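Local structure of nuclease-like protein (Chaetomium thermophilum, 6GRC) at residues Gly204-Gly209 with Glu263-Phe268; Gly111-Asp116 with Phe295-Thr300; Gly13-Leu18 with Leu153-Ser158; Gly52-Ile57 with Arg311-Trp316. The protein probably acts as a metal-dependent structure-selective DNA nuclease of the XPG/GEN1 family, cutting 5'-flaps and crossover (Holliday) junctions. One frame throughout, in Å; residues are numbered along the deposited sequence.

Contact 1. Residues Gly204-Gly209 with Glu263-Phe268. With nucleotides of chain C.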
loop_
_atom_site.group_PDB
_atom_site.type_symbol
_atom_site.label_atom_id
_atom_site.label_comp_id
_atom_site.label_asym_id
_atom_site.label_seq_id
_atom_site.Cartn_x
_atom_site.Cartn_y
_atom_site.Cartn_z
ATOM N N GLY A 204 22.616 -10.184 18.279
ATOM C CA GLY A 204 21.605 -9.577 19.140
ATOM C C GLY A 204 21.844 -10.044 20.566
ATOM O O GLY A 204 22.596 -10.999 20.796
ATOM N N ILE A 205 21.218 -9.367 21.527
ATOM C CA ILE A 205 21.413 -9.684 22.943
ATOM C C ILE A 205 20.390 -10.739 23.387
ATOM O O ILE A 205 19.187 -10.482 23.384
ATOM C CB ILE A 205 21.338 -8.420 23.836
ATOM C CG1 ILE A 205 22.479 -7.454 23.485
ATOM C CG2 ILE A 205 21.447 -8.793 25.309
ATOM C CD1 ILE A 205 22.187 -6.009 23.825
ATOM N N PRO A 206 20.870 -11.943 23.752
ATOM C CA PRO A 206 19.953 -12.949 24.286
ATOM C C PRO A 206 19.281 -12.444 25.551
ATOM O O PRO A 206 19.938 -11.840 26.389
ATOM C CB PRO A 206 20.871 -14.134 24.632
ATOM C CG PRO A 206 22.169 -13.869 23.943
ATOM C CD PRO A 206 22.276 -12.386 23.801
ATOM N N GLY A 207 17.978 -12.667 25.672
ATOM C CA GLY A 207 17.240 -12.260 26.862
ATOM C C GLY A 207 16.764 -10.820 26.837
ATOM O O GLY A 207 16.021 -10.400 27.723
ATOM N N CYS A 208 17.193 -10.062 25.833
ATOM C CA CYS A 208 16.781 -8.682 25.668
ATOM C C CYS A 208 15.690 -8.630 24.609
ATOM O O CYS A 208 15.901 -9.020 23.456
ATOM C CB CYS A 208 17.969 -7.812 25.244
ATOM S SG CYS A 208 17.577 -6.070 24.970
ATOM N N GLY A 209 14.548 -8.129 25.024
ATOM C CA GLY A 209 13.403 -8.017 24.172
ATOM C C GLY A 209 13.029 -6.588 23.972
ATOM O O GLY A 209 13.809 -5.701 24.172
ATOM N N GLU A 263 23.913 -10.668 29.112
ATOM C CA GLU A 263 25.291 -10.813 28.627
ATOM C C GLU A 263 25.356 -10.377 27.171
ATOM O O GLU A 263 24.592 -10.869 26.340
ATOM C CB GLU A 263 25.776 -12.262 28.780
ATOM C CG GLU A 263 27.150 -12.383 29.456
ATOM C CD GLU A 263 27.140 -11.923 30.914
ATOM O OE1 GLU A 263 26.343 -12.479 31.707
ATOM O OE2 GLU A 263 27.933 -11.011 31.263
ATOM N N ILE A 264 26.273 -9.457 26.875
ATOM C CA ILE A 264 26.343 -8.807 25.573
ATOM C C ILE A 264 27.452 -9.445 24.739
ATOM O O ILE A 264 28.619 -9.372 25.126
ATOM C CB ILE A 264 26.598 -7.285 25.697
ATOM C CG1 ILE A 264 25.453 -6.588 26.448
ATOM C CG2 ILE A 264 26.712 -6.648 24.316
ATOM C CD1 ILE A 264 25.344 -6.907 27.920
ATOM N N PRO A 265 27.094 -10.068 23.591
ATOM C CA PRO A 265 28.092 -10.672 22.702
ATOM C C PRO A 265 29.218 -9.708 22.350
ATOM O O PRO A 265 28.971 -8.516 22.182
ATOM C CB PRO A 265 27.286 -11.011 21.445
ATOM C CG PRO A 265 25.882 -11.177 21.914
ATOM C CD PRO A 265 25.719 -10.256 23.088
ATOM N N GLU A 266 30.442 -10.219 22.244
ATOM C CA GLU A 266 31.607 -9.403 21.878
ATOM C C GLU A 266 31.377 -8.625 20.581
ATOM O O GLU A 266 31.776 -7.466 20.451
ATOM C CB GLU A 266 32.844 -10.298 21.735
ATOM C CG GLU A 266 34.110 -9.592 21.265
ATOM C CD GLU A 266 34.535 -8.463 22.187
ATOM O OE1 GLU A 266 34.773 -8.728 23.384
ATOM O OE2 GLU A 266 34.631 -7.312 21.708
ATOM N N ASN A 267 30.722 -9.278 19.630
ATOM C CA ASN A 267 30.530 -8.740 18.295
ATOM C C ASN A 267 29.374 -7.704 18.192
ATOM O O ASN A 267 29.257 -7.016 17.179
ATOM C CB ASN A 267 30.326 -9.914 17.325
ATOM C CG ASN A 267 30.677 -9.569 15.887
ATOM O OD1 ASN A 267 31.299 -8.537 15.607
ATOM N ND2 ASN A 267 30.285 -10.441 14.960
ATOM N N PHE A 268 28.526 -7.597 19.220
ATOM C CA PHE A 268 27.546 -6.502 19.330
ATOM C C PHE A 268 28.297 -5.227 19.713
ATOM O O PHE A 268 29.147 -5.269 20.593
ATOM C CB PHE A 268 26.477 -6.823 20.395
ATOM C CG PHE A 268 25.578 -5.656 20.762
ATOM C CD1 PHE A 268 25.991 -4.697 21.685
ATOM C CD2 PHE A 268 24.301 -5.537 20.211
ATOM C CE1 PHE A 268 25.163 -3.636 22.028
ATOM C CE2 PHE A 268 23.470 -4.477 20.552
ATOM C CZ PHE A 268 23.902 -3.529 21.465
ATOM P P DA C 9 10.759 -8.054 26.975
ATOM O OP1 DA C 9 11.636 -7.000 26.413
ATOM O OP2 DA C 9 9.316 -8.099 26.585
ATOM O "O5'" DA C 9 11.374 -9.500 26.692
ATOM C "C5'" DA C 9 12.534 -9.970 27.421
ATOM C "C4'" DA C 9 12.896 -11.385 27.032
ATOM O "O4'" DA C 9 11.954 -12.325 27.593
ATOM C "C3'" DA C 9 12.916 -11.686 25.538
ATOM O "O3'" DA C 9 13.892 -12.704 25.317
ATOM C "C2'" DA C 9 11.508 -12.188 25.272
ATOM C "C1'" DA C 9 11.166 -12.917 26.562
ATOM N N9 DA C 9 9.770 -12.853 26.992
ATOM C C8 DA C 9 8.882 -11.808 26.940
ATOM N N7 DA C 9 7.712 -12.082 27.466
ATOM C C5 DA C 9 7.843 -13.392 27.906
ATOM C C6 DA C 9 6.956 -14.268 28.554
ATOM N N6 DA C 9 5.706 -13.941 28.883
ATOM N N1 DA C 9 7.403 -15.506 28.856
ATOM C C2 DA C 9 8.662 -15.834 28.525
ATOM N N3 DA C 9 9.590 -15.099 27.914
ATOM C C4 DA C 9 9.111 -13.876 27.629
#

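Contact 2. Residues Gly111-Asp116 with Phe295-Thr300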
loop_
_atom_site.group_PDB
_atom_site.type_symbol
_atom_site.label_atom_id
_atom_site.label_comp_id
_atom_site.label_asym_id
_atom_site.label_seq_id
_atom_site.Cartn_x
_atom_site.Cartn_y
_atom_site.Cartn_z
ATOM N N GLY A 111 -2.464 -1.169 -16.875
ATOM C CA GLY A 111 -1.816 0.139 -16.934
ATOM C C GLY A 111 -1.076 0.552 -15.658
ATOM O O GLY A 111 -0.747 1.726 -15.493
ATOM N N PHE A 112 -0.799 -0.404 -14.769
ATOM C CA PHE A 112 -0.051 -0.145 -13.535
ATOM C C PHE A 112 1.425 -0.363 -13.781
ATOM O O PHE A 112 1.819 -0.708 -14.871
ATOM C CB PHE A 112 -0.525 -1.045 -12.404
ATOM C CG PHE A 112 -1.973 -0.868 -12.036
ATOM C CD1 PHE A 112 -2.630 0.349 -12.216
ATOM C CD2 PHE A 112 -2.665 -1.918 -11.446
ATOM C CE1 PHE A 112 -3.960 0.489 -11.850
ATOM C CE2 PHE A 112 -3.990 -1.778 -11.072
ATOM C CZ PHE A 112 -4.635 -0.571 -11.262
ATOM N N THR A 113 2.244 -0.112 -12.772
ATOM C CA THR A 113 3.704 -0.144 -12.926
ATOM C C THR A 113 4.287 -1.244 -12.057
ATOM O O THR A 113 3.850 -1.477 -10.928
ATOM C CB THR A 113 4.322 1.217 -12.553
ATOM O OG1 THR A 113 3.782 2.219 -13.420
ATOM C CG2 THR A 113 5.830 1.206 -12.676
ATOM N N ALA A 114 5.244 -1.954 -12.627
ATOM C CA ALA A 114 5.967 -2.986 -11.925
ATOM C C ALA A 114 7.406 -2.524 -11.817
ATOM O O ALA A 114 7.983 -2.034 -12.786
ATOM C CB ALA A 114 5.893 -4.281 -12.696
ATOM N N HIS A 115 7.988 -2.706 -10.644
ATOM C CA HIS A 115 9.332 -2.245 -10.406
ATOM C C HIS A 115 10.084 -3.307 -9.595
ATOM O O HIS A 115 9.571 -3.830 -8.611
ATOM C CB HIS A 115 9.241 -0.893 -9.672
ATOM C CG HIS A 115 10.542 -0.373 -9.163
ATOM N ND1 HIS A 115 11.566 0.004 -9.994
ATOM C CD2 HIS A 115 10.964 -0.108 -7.903
ATOM C CE1 HIS A 115 12.577 0.457 -9.274
ATOM N NE2 HIS A 115 12.241 0.393 -7.999
ATOM N N ASP A 116 11.296 -3.622 -10.024
ATOM C CA ASP A 116 12.148 -4.571 -9.329
ATOM C C ASP A 116 13.143 -3.830 -8.479
ATOM O O ASP A 116 13.970 -3.114 -8.992
ATOM C CB ASP A 116 12.893 -5.449 -10.329
ATOM C CG ASP A 116 11.962 -6.328 -11.109
ATOM O OD1 ASP A 116 11.661 -7.456 -10.658
ATOM O OD2 ASP A 116 11.509 -5.878 -12.174
ATOM N N PHE A 295 7.041 7.665 -13.931
ATOM C CA PHE A 295 5.981 7.244 -13.044
ATOM C C PHE A 295 5.289 8.458 -12.470
ATOM O O PHE A 295 5.975 9.318 -11.917
ATOM C CB PHE A 295 6.502 6.386 -11.888
ATOM C CG PHE A 295 5.424 6.022 -10.915
ATOM C CD1 PHE A 295 4.533 4.998 -11.212
ATOM C CD2 PHE A 295 5.250 6.749 -9.738
ATOM C CE1 PHE A 295 3.513 4.685 -10.335
ATOM C CE2 PHE A 295 4.236 6.439 -8.853
ATOM C CZ PHE A 295 3.361 5.405 -9.155
ATOM N N PRO A 296 3.954 8.539 -12.550
ATOM C CA PRO A 296 3.080 7.487 -13.107
ATOM C C PRO A 296 3.054 7.465 -14.638
ATOM O O PRO A 296 3.296 8.492 -15.254
ATOM C CB PRO A 296 1.696 7.843 -12.553
ATOM C CG PRO A 296 1.765 9.276 -12.183
ATOM C CD PRO A 296 3.192 9.578 -11.833
ATOM N N PRO A 297 2.805 6.306 -15.205
ATOM C CA PRO A 297 2.816 6.182 -16.639
ATOM C C PRO A 297 1.541 6.694 -17.200
ATOM O O PRO A 297 0.557 6.824 -16.526
ATOM C CB PRO A 297 2.908 4.688 -16.839
ATOM C CG PRO A 297 2.171 4.141 -15.701
ATOM C CD PRO A 297 2.361 5.075 -14.558
ATOM N N SER A 298 1.553 6.942 -18.489
ATOM C CA SER A 298 0.376 7.428 -19.166
ATOM C C SER A 298 -0.197 6.224 -19.834
ATOM O O SER A 298 -0.174 6.095 -21.040
ATOM C CB SER A 298 0.743 8.495 -20.201
ATOM O OG SER A 298 1.799 8.062 -21.035
ATOM N N SER A 299 -0.715 5.322 -19.036
ATOM C CA SER A 299 -1.221 4.145 -19.609
ATOM C C SER A 299 -2.640 3.953 -19.272
ATOM O O SER A 299 -3.129 4.297 -18.203
ATOM C CB SER A 299 -0.405 2.935 -19.203
ATOM O OG SER A 299 -0.550 1.933 -20.195
ATOM N N THR A 300 -3.288 3.399 -20.260
ATOM C CA THR A 300 -4.659 3.066 -20.181
ATOM C C THR A 300 -4.743 1.550 -20.063
ATOM O O THR A 300 -3.790 0.822 -20.293
ATOM C CB THR A 300 -5.358 3.592 -21.433
ATOM O OG1 THR A 300 -4.774 3.020 -22.600
ATOM C CG2 THR A 300 -5.229 5.083 -21.493
#

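Contact 3. Residues Gly13-Leu18 with Leu153-Ser158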
loop_
_atom_site.group_PDB
_atom_site.type_symbol
_atom_site.label_atom_id
_atom_site.label_comp_id
_atom_site.label_asym_id
_atom_site.label_seq_id
_atom_site.Cartn_x
_atom_site.Cartn_y
_atom_site.Cartn_z
ATOM N N GLY A 13 -2.295 1.454 15.212
ATOM C CA GLY A 13 -2.460 2.298 14.017
ATOM C C GLY A 13 -3.872 2.822 13.814
ATOM O O GLY A 13 -4.796 2.379 14.473
ATOM N N GLU A 14 -4.036 3.768 12.893
ATOM C CA GLU A 14 -5.354 4.281 12.537
ATOM C C GLU A 14 -5.963 3.440 11.422
ATOM O O GLU A 14 -5.375 3.291 10.340
ATOM C CB GLU A 14 -5.256 5.716 12.065
ATOM C CG GLU A 14 -6.601 6.350 11.745
ATOM C CD GLU A 14 -6.474 7.740 11.125
ATOM O OE1 GLU A 14 -5.341 8.207 10.896
ATOM O OE2 GLU A 14 -7.519 8.366 10.860
ATOM N N ARG A 15 -7.082 3.448 11.479
ATOM C CA ARG A 15 -7.618 2.348 10.709
ATOM C C ARG A 15 -8.332 2.996 9.572
ATOM O O ARG A 15 -8.994 3.978 9.740
ATOM C CB ARG A 15 -8.589 1.495 11.491
ATOM C CG ARG A 15 -9.171 0.360 10.692
ATOM C CD ARG A 15 -8.133 -0.596 10.175
ATOM N NE ARG A 15 -8.795 -1.668 9.466
ATOM C CZ ARG A 15 -8.221 -2.500 8.624
ATOM N NH1 ARG A 15 -6.951 -2.403 8.342
ATOM N NH2 ARG A 15 -8.940 -3.443 8.066
ATOM N N ILE A 16 -8.511 3.094 8.477
ATOM C CA ILE A 16 -9.041 4.129 7.596
ATOM C C ILE A 16 -9.350 3.584 6.214
ATOM O O ILE A 16 -8.671 2.680 5.728
ATOM C CB ILE A 16 -8.061 5.295 7.489
ATOM C CG1 ILE A 16 -8.717 6.498 6.810
ATOM C CG2 ILE A 16 -6.792 4.881 6.741
ATOM C CD1 ILE A 16 -7.854 7.737 6.889
ATOM N N SER A 17 -10.349 4.144 5.582
ATOM C CA SER A 17 -10.785 3.727 4.281
ATOM C C SER A 17 -9.833 4.171 3.200
ATOM O O SER A 17 -9.450 5.295 3.162
ATOM C CB SER A 17 -12.163 4.320 4.056
ATOM O OG SER A 17 -12.394 4.628 2.726
ATOM N N LEU A 18 -9.441 3.266 2.332
ATOM C CA LEU A 18 -8.543 3.595 1.244
ATOM C C LEU A 18 -9.148 4.685 0.352
ATOM O O LEU A 18 -8.465 5.598 -0.117
ATOM C CB LEU A 18 -8.234 2.320 0.444
ATOM C CG LEU A 18 -6.958 2.233 -0.393
ATOM C CD1 LEU A 18 -5.805 3.008 0.219
ATOM C CD2 LEU A 18 -6.587 0.770 -0.574
ATOM N N LEU A 153 1.187 1.887 5.314
ATOM C CA LEU A 153 -0.109 1.211 5.401
ATOM C C LEU A 153 0.095 -0.307 5.433
ATOM O O LEU A 153 1.024 -0.851 4.796
ATOM C CB LEU A 153 -0.996 1.569 4.202
ATOM C CG LEU A 153 -0.980 3.030 3.726
ATOM C CD1 LEU A 153 -1.869 3.237 2.506
ATOM C CD2 LEU A 153 -1.390 3.970 4.855
ATOM N N ARG A 154 -0.765 -0.986 6.186
ATOM C CA ARG A 154 -0.752 -2.443 6.220
ATOM C C ARG A 154 -2.173 -3.001 6.318
ATOM O O ARG A 154 -3.109 -2.285 6.665
ATOM C CB ARG A 154 0.095 -2.944 7.391
ATOM C CG ARG A 154 -0.440 -2.541 8.754
ATOM C CD ARG A 154 0.426 -3.062 9.874
ATOM N NE ARG A 154 -0.130 -2.692 11.174
ATOM C CZ ARG A 154 -0.696 -3.529 12.045
ATOM N NH1 ARG A 154 -0.813 -4.825 11.794
ATOM N NH2 ARG A 154 -1.155 -3.049 13.200
ATOM N N ASP A 155 -2.321 -4.283 5.993
ATOM C CA ASP A 155 -3.553 -5.015 6.245
ATOM C C ASP A 155 -4.705 -4.407 5.441
ATOM O O ASP A 155 -5.699 -3.942 5.990
ATOM C CB ASP A 155 -3.844 -5.055 7.752
ATOM C CG ASP A 155 -5.058 -5.886 8.101
ATOM O OD1 ASP A 155 -5.428 -6.801 7.331
ATOM O OD2 ASP A 155 -5.645 -5.624 9.163
ATOM N N TRP A 156 -4.542 -4.412 4.126
ATOM C CA TRP A 156 -5.595 -3.986 3.232
ATOM C C TRP A 156 -6.678 -5.043 3.294
ATOM O O TRP A 156 -6.511 -6.139 2.774
ATOM C CB TRP A 156 -5.030 -3.845 1.820
ATOM C CG TRP A 156 -5.996 -3.354 0.797
ATOM C CD1 TRP A 156 -7.192 -2.730 1.016
ATOM C CD2 TRP A 156 -5.816 -3.401 -0.616
ATOM N NE1 TRP A 156 -7.782 -2.408 -0.185
ATOM C CE2 TRP A 156 -6.961 -2.819 -1.202
ATOM C CE3 TRP A 156 -4.800 -3.887 -1.449
ATOM C CZ2 TRP A 156 -7.119 -2.712 -2.586
ATOM C CZ3 TRP A 156 -4.962 -3.782 -2.834
ATOM C CH2 TRP A 156 -6.113 -3.197 -3.379
ATOM N N SER A 157 -7.784 -4.724 3.951
ATOM C CA SER A 157 -8.779 -5.739 4.290
ATOM C C SER A 157 -10.123 -5.114 4.668
ATOM O O SER A 157 -10.245 -3.890 4.801
ATOM C CB SER A 157 -8.267 -6.579 5.473
ATOM O OG SER A 157 -8.206 -5.787 6.660
ATOM N N SER A 158 -11.118 -5.975 4.870
ATOM C CA SER A 158 -12.450 -5.561 5.304
ATOM C C SER A 158 -12.467 -5.085 6.752
ATOM O O SER A 158 -11.545 -5.346 7.527
ATOM C CB SER A 158 -13.433 -6.718 5.157
ATOM O OG SER A 158 -13.076 -7.803 5.998
#

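Contact 4. Residues Gly52-Ile57 with Arg311-Trp316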
loop_
_atom_site.group_PDB
_atom_site.type_symbol
_atom_site.label_atom_id
_atom_site.label_comp_id
_atom_site.label_asym_id
_atom_site.label_seq_id
_atom_site.Cartn_x
_atom_site.Cartn_y
_atom_site.Cartn_z
ATOM N N GLY A 52 -12.836 -22.608 -9.584
ATOM C CA GLY A 52 -12.452 -22.172 -10.911
ATOM C C GLY A 52 -10.975 -22.377 -11.177
ATOM O O GLY A 52 -10.329 -23.246 -10.578
ATOM N N SER A 53 -10.445 -21.542 -12.058
ATOM C CA SER A 53 -9.076 -21.669 -12.524
ATOM C C SER A 53 -8.286 -20.491 -12.005
ATOM O O SER A 53 -8.734 -19.340 -12.093
ATOM C CB SER A 53 -9.048 -21.693 -14.044
ATOM O OG SER A 53 -9.977 -22.660 -14.512
ATOM N N ASN A 54 -7.124 -20.806 -11.442
ATOM C CA ASN A 54 -6.184 -19.832 -10.940
ATOM C C ASN A 54 -6.797 -18.832 -9.956
ATOM O O ASN A 54 -6.716 -17.613 -10.169
ATOM C CB ASN A 54 -5.529 -19.130 -12.119
ATOM C CG ASN A 54 -4.732 -20.081 -12.967
ATOM O OD1 ASN A 54 -3.699 -20.566 -12.543
ATOM N ND2 ASN A 54 -5.213 -20.362 -14.164
ATOM N N PRO A 55 -7.402 -19.346 -8.869
ATOM C CA PRO A 55 -8.098 -18.485 -7.915
ATOM C C PRO A 55 -7.210 -17.466 -7.205
ATOM O O PRO A 55 -7.693 -16.405 -6.869
ATOM C CB PRO A 55 -8.745 -19.467 -6.929
ATOM C CG PRO A 55 -8.062 -20.761 -7.126
ATOM C CD PRO A 55 -7.567 -20.772 -8.541
ATOM N N ALA A 56 -5.927 -17.757 -7.028
ATOM C CA ALA A 56 -4.984 -16.778 -6.465
ATOM C C ALA A 56 -4.747 -15.549 -7.361
ATOM O O ALA A 56 -4.764 -14.418 -6.861
ATOM C CB ALA A 56 -3.657 -17.440 -6.126
ATOM N N ILE A 57 -4.506 -15.751 -8.661
ATOM C CA ILE A 57 -4.279 -14.609 -9.591
ATOM C C ILE A 57 -5.631 -13.899 -9.888
ATOM O O ILE A 57 -5.671 -12.695 -10.165
ATOM C CB ILE A 57 -3.474 -15.020 -10.876
ATOM C CG1 ILE A 57 -3.084 -13.815 -11.729
ATOM C CG2 ILE A 57 -4.268 -15.930 -11.786
ATOM C CD1 ILE A 57 -1.915 -13.029 -11.184
ATOM N N ARG A 311 -9.621 -15.143 -20.571
ATOM C CA ARG A 311 -9.906 -16.375 -21.299
ATOM C C ARG A 311 -8.889 -17.470 -20.956
ATOM O O ARG A 311 -9.255 -18.560 -20.536
ATOM C CB ARG A 311 -9.904 -16.108 -22.815
ATOM C CG ARG A 311 -9.902 -17.361 -23.694
ATOM C CD ARG A 311 -9.847 -17.025 -25.173
ATOM N NE ARG A 311 -11.046 -16.287 -25.556
ATOM C CZ ARG A 311 -11.098 -15.004 -25.921
ATOM N NH1 ARG A 311 -9.996 -14.258 -26.009
ATOM N NH2 ARG A 311 -12.275 -14.459 -26.238
ATOM N N GLU A 312 -7.614 -17.153 -21.125
ATOM C CA GLU A 312 -6.537 -18.111 -20.923
ATOM C C GLU A 312 -6.396 -18.547 -19.453
ATOM O O GLU A 312 -6.176 -19.724 -19.178
ATOM C CB GLU A 312 -5.225 -17.537 -21.494
ATOM C CG GLU A 312 -3.911 -18.177 -21.024
ATOM C CD GLU A 312 -3.468 -19.421 -21.796
ATOM O OE1 GLU A 312 -4.217 -19.912 -22.689
ATOM O OE2 GLU A 312 -2.340 -19.905 -21.501
ATOM N N THR A 313 -6.550 -17.616 -18.520
ATOM C CA THR A 313 -6.183 -17.841 -17.116
ATOM C C THR A 313 -7.341 -18.251 -16.190
ATOM O O THR A 313 -7.155 -19.030 -15.275
ATOM C CB THR A 313 -5.518 -16.580 -16.559
ATOM O OG1 THR A 313 -4.559 -16.108 -17.509
ATOM C CG2 THR A 313 -4.808 -16.861 -15.227
ATOM N N PHE A 314 -8.531 -17.695 -16.423
ATOM C CA PHE A 314 -9.707 -17.982 -15.603
ATOM C C PHE A 314 -10.736 -18.813 -16.337
ATOM O O PHE A 314 -11.804 -19.092 -15.785
ATOM C CB PHE A 314 -10.417 -16.689 -15.186
ATOM C CG PHE A 314 -9.520 -15.666 -14.559
ATOM C CD1 PHE A 314 -8.407 -16.042 -13.799
ATOM C CD2 PHE A 314 -9.807 -14.336 -14.696
ATOM C CE1 PHE A 314 -7.592 -15.094 -13.216
ATOM C CE2 PHE A 314 -9.002 -13.386 -14.095
ATOM C CZ PHE A 314 -7.895 -13.760 -13.348
ATOM N N ASP A 315 -10.434 -19.194 -17.572
ATOM C CA ASP A 315 -11.427 -19.806 -18.447
ATOM C C ASP A 315 -12.701 -18.967 -18.600
ATOM O O ASP A 315 -13.774 -19.509 -18.752
ATOM C CB ASP A 315 -11.780 -21.208 -17.945
ATOM C CG ASP A 315 -10.720 -22.221 -18.271
ATOM O OD1 ASP A 315 -10.244 -22.243 -19.429
ATOM O OD2 ASP A 315 -10.374 -23.015 -17.376
ATOM N N TRP A 316 -12.612 -17.642 -18.559
ATOM C CA TRP A 316 -13.759 -16.844 -18.948
ATOM C C TRP A 316 -13.854 -16.889 -20.477
ATOM O O TRP A 316 -13.408 -15.981 -21.178
ATOM C CB TRP A 316 -13.635 -15.423 -18.425
ATOM C CG TRP A 316 -13.644 -15.322 -16.937
ATOM C CD1 TRP A 316 -13.841 -16.338 -16.035
ATOM C CD2 TRP A 316 -13.466 -14.131 -16.163
ATOM N NE1 TRP A 316 -13.779 -15.853 -14.754
ATOM C CE2 TRP A 316 -13.552 -14.501 -14.803
ATOM C CE3 TRP A 316 -13.258 -12.790 -16.487
ATOM C CZ2 TRP A 316 -13.424 -13.574 -13.769
ATOM C CZ3 TRP A 316 -13.124 -11.870 -15.462
ATOM C CH2 TRP A 316 -13.207 -12.266 -14.118
#

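Contact 1. Residues Gly204-Gly209 with Glu263-Phe268
Ile205 slants across Phe268 and sets its CD1 methyl over one face of the ring in a CH-pi contact. CD1 is 4.0 Å from the ring centroid and 19° off the ring normal, displaced toward the rim on the side of CE2 and CZ. Both side chains turn to make this possible. Ile205 sets CG1 opposite its carbonyl carbon (chi1 -64°), which sends the longer branch toward residues 263-268, while Phe268 holds its ring anti to its backbone N (chi1 169°) and presents the face. The same CD1 touches Ile264 CG1 at 4.2 Å, and the other branch, CG2, passes Glu263 O. The two proline rings approach through their CD atoms, Pro206 CD lying 4.1 Å from Pro265 CD, and Pro265 CG comes up to Gly204 O at 3.5 Å. Residues 204-209 are the glycine-rich turn between helices 191-196 and 210-219, consistent with the helix-three-turn-helix (H3TH) element of this nuclease family. A type II beta turn runs from Ile205 to Cys208, and at its third position Gly207 has backbone angles that leave no room for a CB beside the carbonyl O of Pro206. Its N-H bonds to a DNA phosphate, and its carbonyl O lies 3.3 Å from C4' of DA9 of chain C. On the protein side, Met195 of helix 191-196 packs against both Ile205 and Phe268.

Contact 2. Residues Gly111-Asp116 with Phe295-Thr300
The first torsions of Thr113 and Phe295 turn the two side chains toward each other. With chi1 at -60°, Thr113 turns OG1 opposite its carbonyl carbon, while Phe295 swings its ring anti to the backbone N (chi1 176°), which brings the CD1 edge in toward the strand. OG1 ends at the ring's edge, in its plane, 3.6 Å from Phe295 CD1. The threonine CB follows behind, 4.0 Å from that same CD1. The hydroxyl oxygen also lies against the ring of Pro297, 3.4 Å from its CD, the two side chains slanting past one another. The peptide bond before Pro296 is cis, and Pro296 CB covers the centre of one face of the Phe295 ring, 4.2 Å above the plane. Further along, Gly111 ends helix 104-109 in a Schellman motif with positive phi. Its CA faces Ser299 CB at 3.9 Å, and its carbonyl O lies 3.8 Å from Pro297 CG. A CB on Gly111 would point toward this segment and sit tightly against the carbonyl oxygens of Ser299 and Thr300, so the lack of a side chain lets the loop come close. Strand 113-116 is one of the two edge strands of the mixed sheet, bonded through its backbone to strand 73-78, and the loop before helix 303-314 packs on it without joining as a further strand. No hydrogen bond crosses the contact: it is made by oxygens set against C-H groups and by carbon-carbon packing, which implies a fit by shape, with at most a weak electrostatic contribution from those polarised C-H groups.

Contact 3. Residues Gly13-Leu18 with Leu153-Ser158
Arg15 reaches from strand 14-17 to strand 153-157, whose axes run 60° apart and come no nearer than 9.2 Å, with strand 168-173 between them in the sheet. The arginine leaves its backbone with CG anti to N, then bends at chi2 (60°), which turns the guanidinium toward the far strand. Three oxygens lie at its edge, near its plane. NH1 gives a fairly straight bond of 3.1 Å to Asp155 O, NH2 gives one of 2.8 Å to Ser157 OG, and a weak third runs from NH2 to Ser158 O. The Asp155 carboxylate adds charge alone: OD2 is 3.6 Å from NH1 but well out of the guanidinium plane. Glu159 pairs with NE, and Thr170 of the intervening strand takes another bond from NH1. A methionine at Arg15 would probably leave Glu159 and Asp155 without their positive partner and let residues 155-158 shift from strand 14-17. Leu18 makes the apolar half, crossing Trp156 at about a right angle with CD2 over the five-membered ring in a CH-pi contact, 3.8 Å from its centroid. Arg154 is held by Ser12 O, packs on a DNA phosphate and lies near the metal ligands Glu140 and Asp141. Around Trp156, helix 55-70 supplies Arg63, in a cation-pi contact, along with Arg66 and Leu67, while its Leu70 packs on Leu18 at the start of helix 18-29.

Contact 4. Residues Gly52-Ile57 with Arg311-Trp316
Asn54 lies across Thr313 at about a right angle and points its amide at the threonine's backbone. ND2 bonds Thr313 O at a short 2.6 Å, nearly straight (163°), lying in the carbonyl plane on a lone pair. Although Asn54 occupies the N-cap position of helix 55-70, its side chain makes no capping bond there; CG is turned opposite its own carbonyl carbon (chi1 -63°), toward the other helix. Next to it, Ser53 OG donates to Asp315 OD2 at 2.9 Å, meeting the carboxylate on its anti side and 27° out of plane. An alanine at Ser53 would remove that donor and is likely to leave the Asp315 carboxylate freer to turn. Beside the two polar bonds, Ile57 crosses both Thr313 and Phe314 at roughly right angles: its CG2 sits 3.6 Å from Thr313 CG2 and meets the Phe314 ring at the edge, 3.7 Å from CE1. Phe314 in turn sets CD2 over the centre of the Trp316 ring. The arrangement is typical of a helix C-terminus, where a carbonyl of the last turn, here Thr313 O of helix 303-314, takes a donor from outside its helix, in this case the N-cap residue of helix 55-70.

In the fold
The four contacts touch nowhere. Contact 1 stands apart, its centre about 34 Å from the centre of the chain, and is partly buried, joining two loops by apolar side chains beside the DNA. Contacts 2 and 3 share the mixed sheet, at opposite outermost strands, 113-116 and 14-17. Contact 3, the most central, combines a many-bonded arginine with a buried leucine-tryptophan pair, close to DNA and metal ligands, whereas contact 2 is a surface fit without hydrogen bonds. Helix 55-70 connects contacts 3 and 4: its start meets the end of helix 303-314 in contact 4, and further along it packs on Trp156. Contact 4 is partly buried, and pairs polar bonds with apolar packing.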